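Local structure of Serine/threonine-protein kinase Tel1 (Chaetomium thermophilum, 6SKY) at residues D2523-I2537 against A2580-K2593. The protein probably phosphorylates serine and threonine residues in [ST]-Q motifs of its substrates with ATP, activating checkpoint signalling in response to DNA damage. Numbering follows the deposited sequence.
Sequences DRDPTRYKSGQKVPI and APEMAIASGVSAPK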
loop_
_atom_site.group_PDB
_atom_site.type_symbol
_atom_site.label_atom_id
_atom_site.label_comp_id
_atom_site.label_asym_id
_atom_site.label_seq_id
_atom_site.Cartn_x
_atom_site.Cartn_y
_atom_site.Cartn_z
ATOM N N ASP A 2523 45.865 15.438 38.111
ATOM C CA ASP A 2523 46.982 16.342 38.373
ATOM C C ASP A 2523 46.895 17.564 37.471
ATOM O O ASP A 2523 47.262 17.511 36.298
ATOM C CB ASP A 2523 48.302 15.615 38.172
ATOM C CG ASP A 2523 49.482 16.546 38.214
ATOM O OD1 ASP A 2523 49.574 17.340 39.171
ATOM O OD2 ASP A 2523 50.324 16.483 37.297
ATOM N N ARG A 2524 46.437 18.683 38.025
ATOM C CA ARG A 2524 46.344 19.943 37.298
ATOM C C ARG A 2524 47.232 20.975 37.975
ATOM O O ARG A 2524 47.072 21.253 39.167
ATOM C CB ARG A 2524 44.900 20.439 37.229
ATOM C CG ARG A 2524 44.145 20.370 38.544
ATOM C CD ARG A 2524 42.665 20.617 38.334
ATOM N NE ARG A 2524 41.859 20.044 39.408
ATOM C CZ ARG A 2524 40.531 19.960 39.387
ATOM N NH1 ARG A 2524 39.848 20.412 38.347
ATOM N NH2 ARG A 2524 39.885 19.422 40.411
ATOM N N ASP A 2525 48.164 21.537 37.216
ATOM C CA ASP A 2525 49.038 22.604 37.697
ATOM C C ASP A 2525 49.103 23.684 36.626
ATOM O O ASP A 2525 49.662 23.436 35.539
ATOM C CB ASP A 2525 50.430 22.071 38.022
ATOM C CG ASP A 2525 51.291 23.093 38.729
ATOM O OD1 ASP A 2525 50.736 24.075 39.266
ATOM O OD2 ASP A 2525 52.526 22.918 38.742
ATOM N N PRO A 2526 48.554 24.875 36.878
ATOM C CA PRO A 2526 48.493 25.891 35.815
ATOM C C PRO A 2526 49.853 26.306 35.290
ATOM O O PRO A 2526 49.962 26.692 34.121
ATOM C CB PRO A 2526 47.772 27.062 36.495
ATOM C CG PRO A 2526 47.030 26.450 37.631
ATOM C CD PRO A 2526 47.879 25.316 38.109
ATOM N N THR A 2527 50.896 26.235 36.115
ATOM C CA THR A 2527 52.231 26.591 35.648
ATOM C C THR A 2527 52.864 25.450 34.864
ATOM O O THR A 2527 53.418 25.661 33.781
ATOM C CB THR A 2527 53.118 26.976 36.831
ATOM O OG1 THR A 2527 53.177 25.885 37.757
ATOM C CG2 THR A 2527 52.559 28.200 37.533
ATOM N N ARG A 2528 52.787 24.233 35.398
ATOM C CA ARG A 2528 53.422 23.095 34.752
ATOM C C ARG A 2528 52.654 22.624 33.526
ATOM O O ARG A 2528 53.247 22.007 32.636
ATOM C CB ARG A 2528 53.567 21.958 35.761
ATOM C CG ARG A 2528 54.455 20.820 35.323
ATOM C CD ARG A 2528 54.905 20.046 36.537
ATOM N NE ARG A 2528 53.851 19.981 37.543
ATOM C CZ ARG A 2528 54.022 19.510 38.771
ATOM N NH1 ARG A 2528 55.210 19.063 39.148
ATOM N NH2 ARG A 2528 53.010 19.490 39.623
ATOM N N TYR A 2529 51.359 22.910 33.454
ATOM C CA TYR A 2529 50.516 22.510 32.331
ATOM C C TYR A 2529 49.852 23.760 31.772
ATOM O O TYR A 2529 48.821 24.203 32.285
ATOM C CB TYR A 2529 49.482 21.486 32.773
ATOM C CG TYR A 2529 50.080 20.229 33.344
ATOM C CD1 TYR A 2529 51.109 19.574 32.695
ATOM C CD2 TYR A 2529 49.627 19.710 34.541
ATOM C CE1 TYR A 2529 51.661 18.432 33.217
ATOM C CE2 TYR A 2529 50.172 18.572 35.069
ATOM C CZ TYR A 2529 51.190 17.934 34.404
ATOM O OH TYR A 2529 51.737 16.792 34.936
ATOM N N LYS A 2530 50.437 24.330 30.726
ATOM C CA LYS A 2530 49.907 25.537 30.105
ATOM C C LYS A 2530 49.027 25.155 28.924
ATOM O O LYS A 2530 49.440 24.373 28.063
ATOM C CB LYS A 2530 51.029 26.462 29.638
ATOM C CG LYS A 2530 52.254 26.500 30.529
ATOM C CD LYS A 2530 53.322 27.371 29.894
ATOM C CE LYS A 2530 54.589 27.408 30.718
ATOM N NZ LYS A 2530 55.616 28.272 30.073
ATOM N N SER A 2531 47.828 25.728 28.877
ATOM C CA SER A 2531 46.861 25.411 27.837
ATOM C C SER A 2531 47.373 25.780 26.451
ATOM O O SER A 2531 47.662 26.948 26.179
ATOM C CB SER A 2531 45.543 26.127 28.122
ATOM O OG SER A 2531 45.081 25.817 29.423
ATOM N N GLY A 2532 47.486 24.793 25.572
ATOM C CA GLY A 2532 47.938 25.006 24.215
ATOM C C GLY A 2532 49.357 24.565 23.949
ATOM O O GLY A 2532 49.749 24.477 22.781
ATOM N N GLN A 2533 50.138 24.279 24.988
ATOM C CA GLN A 2533 51.535 23.901 24.821
ATOM C C GLN A 2533 51.671 22.435 24.447
ATOM O O GLN A 2533 50.701 21.804 24.021
ATOM C CB GLN A 2533 52.326 24.188 26.096
ATOM C CG GLN A 2533 52.262 25.634 26.537
ATOM C CD GLN A 2533 52.692 26.596 25.454
ATOM O OE1 GLN A 2533 52.005 27.575 25.170
ATOM N NE2 GLN A 2533 53.839 26.325 24.845
ATOM N N LYS A 2534 52.884 21.895 24.565
ATOM C CA LYS A 2534 53.129 20.480 24.295
ATOM C C LYS A 2534 54.284 20.044 25.198
ATOM O O LYS A 2534 55.453 20.169 24.834
ATOM C CB LYS A 2534 53.435 20.244 22.826
ATOM C CG LYS A 2534 53.469 18.790 22.438
ATOM C CD LYS A 2534 53.710 18.629 20.956
ATOM C CE LYS A 2534 53.797 17.164 20.577
ATOM N NZ LYS A 2534 54.218 16.985 19.162
ATOM N N VAL A 2535 53.936 19.506 26.362
ATOM C CA VAL A 2535 54.906 19.269 27.429
ATOM C C VAL A 2535 55.419 17.838 27.367
ATOM O O VAL A 2535 54.623 16.912 27.198
ATOM C CB VAL A 2535 54.283 19.547 28.802
ATOM C CG1 VAL A 2535 55.342 19.518 29.877
ATOM C CG2 VAL A 2535 53.576 20.873 28.790
ATOM N N PRO A 2536 56.722 17.597 27.505
ATOM C CA PRO A 2536 57.193 16.214 27.645
ATOM C C PRO A 2536 56.781 15.666 29.000
ATOM O O PRO A 2536 56.979 16.312 30.029
ATOM C CB PRO A 2536 58.713 16.345 27.527
ATOM C CG PRO A 2536 58.988 17.711 28.011
ATOM C CD PRO A 2536 57.837 18.555 27.547
ATOM N N ILE A 2537 56.200 14.471 29.003
ATOM C CA ILE A 2537 55.663 13.905 30.245
ATOM C C ILE A 2537 56.821 13.165 30.901
ATOM O O ILE A 2537 56.925 11.938 30.889
ATOM C CB ILE A 2537 54.431 13.021 29.991
ATOM C CG1 ILE A 2537 53.993 12.306 31.266
ATOM C CG2 ILE A 2537 54.665 12.041 28.849
ATOM C CD1 ILE A 2537 52.898 11.315 31.044
ATOM N N ALA A 2580 54.647 8.042 23.431
ATOM C CA ALA A 2580 55.344 9.172 22.851
ATOM C C ALA A 2580 55.828 10.091 23.969
ATOM O O ALA A 2580 55.161 10.233 24.996
ATOM C CB ALA A 2580 54.437 9.934 21.893
ATOM N N PRO A 2581 56.995 10.715 23.803
ATOM C CA PRO A 2581 57.590 11.450 24.926
ATOM C C PRO A 2581 56.787 12.651 25.378
ATOM O O PRO A 2581 56.885 13.031 26.550
ATOM C CB PRO A 2581 58.959 11.865 24.376
ATOM C CG PRO A 2581 59.237 10.887 23.291
ATOM C CD PRO A 2581 57.920 10.608 22.666
ATOM N N GLU A 2582 56.002 13.265 24.503
ATOM C CA GLU A 2582 55.297 14.491 24.837
ATOM C C GLU A 2582 53.792 14.270 24.874
ATOM O O GLU A 2582 53.269 13.265 24.385
ATOM C CB GLU A 2582 55.632 15.602 23.840
ATOM C CG GLU A 2582 57.051 16.123 23.960
ATOM C CD GLU A 2582 57.301 17.340 23.096
ATOM O OE1 GLU A 2582 56.696 17.434 22.009
ATOM O OE2 GLU A 2582 58.098 18.209 23.507
ATOM N N MET A 2583 53.100 15.231 25.474
ATOM C CA MET A 2583 51.652 15.241 25.532
ATOM C C MET A 2583 51.167 16.661 25.317
ATOM O O MET A 2583 51.740 17.610 25.859
ATOM C CB MET A 2583 51.136 14.699 26.864
ATOM C CG MET A 2583 51.456 15.541 28.063
ATOM S SD MET A 2583 50.825 14.781 29.557
ATOM C CE MET A 2583 51.306 15.988 30.771
ATOM N N ALA A 2584 50.127 16.802 24.505
ATOM C CA ALA A 2584 49.523 18.097 24.272
ATOM C C ALA A 2584 48.564 18.440 25.401
ATOM O O ALA A 2584 48.225 17.606 26.240
ATOM C CB ALA A 2584 48.798 18.116 22.934
ATOM N N ILE A 2585 48.121 19.689 25.421
ATOM C CA ILE A 2585 47.209 20.176 26.446
ATOM C C ILE A 2585 46.176 21.070 25.782
ATOM O O ILE A 2585 46.501 21.834 24.868
ATOM C CB ILE A 2585 47.967 20.924 27.557
ATOM C CG1 ILE A 2585 48.879 19.949 28.295
ATOM C CG2 ILE A 2585 47.006 21.557 28.525
ATOM C CD1 ILE A 2585 49.689 20.569 29.367
ATOM N N ALA A 2586 44.929 20.960 26.225
ATOM C CA ALA A 2586 43.838 21.753 25.685
ATOM C C ALA A 2586 43.456 22.871 26.650
ATOM O O ALA A 2586 43.911 22.927 27.793
ATOM C CB ALA A 2586 42.631 20.863 25.383
ATOM N N SER A 2587 42.595 23.769 26.173
ATOM C CA SER A 2587 42.232 24.965 26.924
ATOM C C SER A 2587 41.112 24.658 27.909
ATOM O O SER A 2587 40.047 24.171 27.516
ATOM C CB SER A 2587 41.810 26.080 25.971
ATOM O OG SER A 2587 42.852 26.393 25.064
ATOM N N GLY A 2588 41.351 24.957 29.180
ATOM C CA GLY A 2588 40.351 24.734 30.206
ATOM C C GLY A 2588 40.921 25.068 31.566
ATOM O O GLY A 2588 41.977 25.693 31.680
ATOM N N VAL A 2589 40.204 24.650 32.607
ATOM C CA VAL A 2589 40.697 24.819 33.969
ATOM C C VAL A 2589 41.468 23.570 34.363
ATOM O O VAL A 2589 42.676 23.625 34.620
ATOM C CB VAL A 2589 39.557 25.093 34.963
ATOM C CG1 VAL A 2589 40.109 25.174 36.374
ATOM C CG2 VAL A 2589 38.832 26.374 34.593
ATOM N N SER A 2590 40.778 22.435 34.410
ATOM C CA SER A 2590 41.443 21.150 34.591
ATOM C C SER A 2590 41.922 20.701 33.221
ATOM O O SER A 2590 41.149 20.164 32.426
ATOM C CB SER A 2590 40.506 20.128 35.216
ATOM O OG SER A 2590 41.225 18.962 35.579
ATOM N N ALA A 2591 43.203 20.929 32.946
ATOM C CA ALA A 2591 43.812 20.726 31.641
ATOM C C ALA A 2591 43.610 19.306 31.135
ATOM O O ALA A 2591 44.194 18.367 31.686
ATOM C CB ALA A 2591 45.304 21.043 31.711
ATOM N N PRO A 2592 42.798 19.101 30.099
ATOM C CA PRO A 2592 42.720 17.769 29.487
ATOM C C PRO A 2592 43.966 17.519 28.656
ATOM O O PRO A 2592 44.286 18.293 27.756
ATOM C CB PRO A 2592 41.462 17.851 28.618
ATOM C CG PRO A 2592 41.319 19.274 28.310
ATOM C CD PRO A 2592 41.883 20.056 29.458
ATOM N N LYS A 2593 44.678 16.447 28.966
ATOM C CA LYS A 2593 45.933 16.157 28.297
ATOM C C LYS A 2593 45.745 15.055 27.270
ATOM O O LYS A 2593 45.020 14.089 27.503
ATOM C CB LYS A 2593 47.010 15.770 29.306
ATOM C CG LYS A 2593 46.513 15.018 30.500
ATOM C CD LYS A 2593 47.515 15.089 31.623
ATOM C CE LYS A 2593 47.598 16.479 32.193
ATOM N NZ LYS A 2593 46.394 16.818 32.978
#
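The ring of Y2529 meets two unlike neighbours of segment 2580-2593 on one side. The ammonium of K2593 stands over that face, NZ 4.9 Å from the ring centroid in a cation-pi contact, while the methyl CE of M2583 comes obliquely within 3.5 Å of CE1 of Y2529. Nearer the backbone, CD1 of I2585 fits against CB of Y2529 and also touches CG2 of V2535, a beta-branched residue suited to a strand. The straight methionine chain (chi2 and chi3 both near 180°) carries its thioether past CB of I2537 to the aromatic ring. Strand 2534-2536 is the edge strand of the antiparallel sheet in the N-lobe of this PI3K-like kinase, and it pairs with 2582-2585. V2535 and M2583 form a hydrogen-bonded pair, the bond from M2583 N to V2535 O measuring 2.8 Å; I2537 N extends the ladder to P2581 O. At the other end the type II turn K2530-Q2533 sends G2532 N to I2585 O, met from above the carbonyl plane; glycine suits the positive phi of 104°. On the face that carries A2584, extended K2534 crosses E2582 at about a right angle, their salt bridge long at 3.8 Å from K2534 NZ to E2582 OE1. In the second shell, D2523 OD2 accepts the hydroxyl of Y2529 at 2.8 Å from OH, fixing the ring's outer end, and A2591 O holds K2593 NZ at 3.0 Å. A leucine replacing Y2529 would probably leave the lysine without its aromatic face and D2523 without its hydroxyl partner. Beyond M2583 lies L2595 of the next strand, and F2546 of helix 2541-2552 packs on I2537.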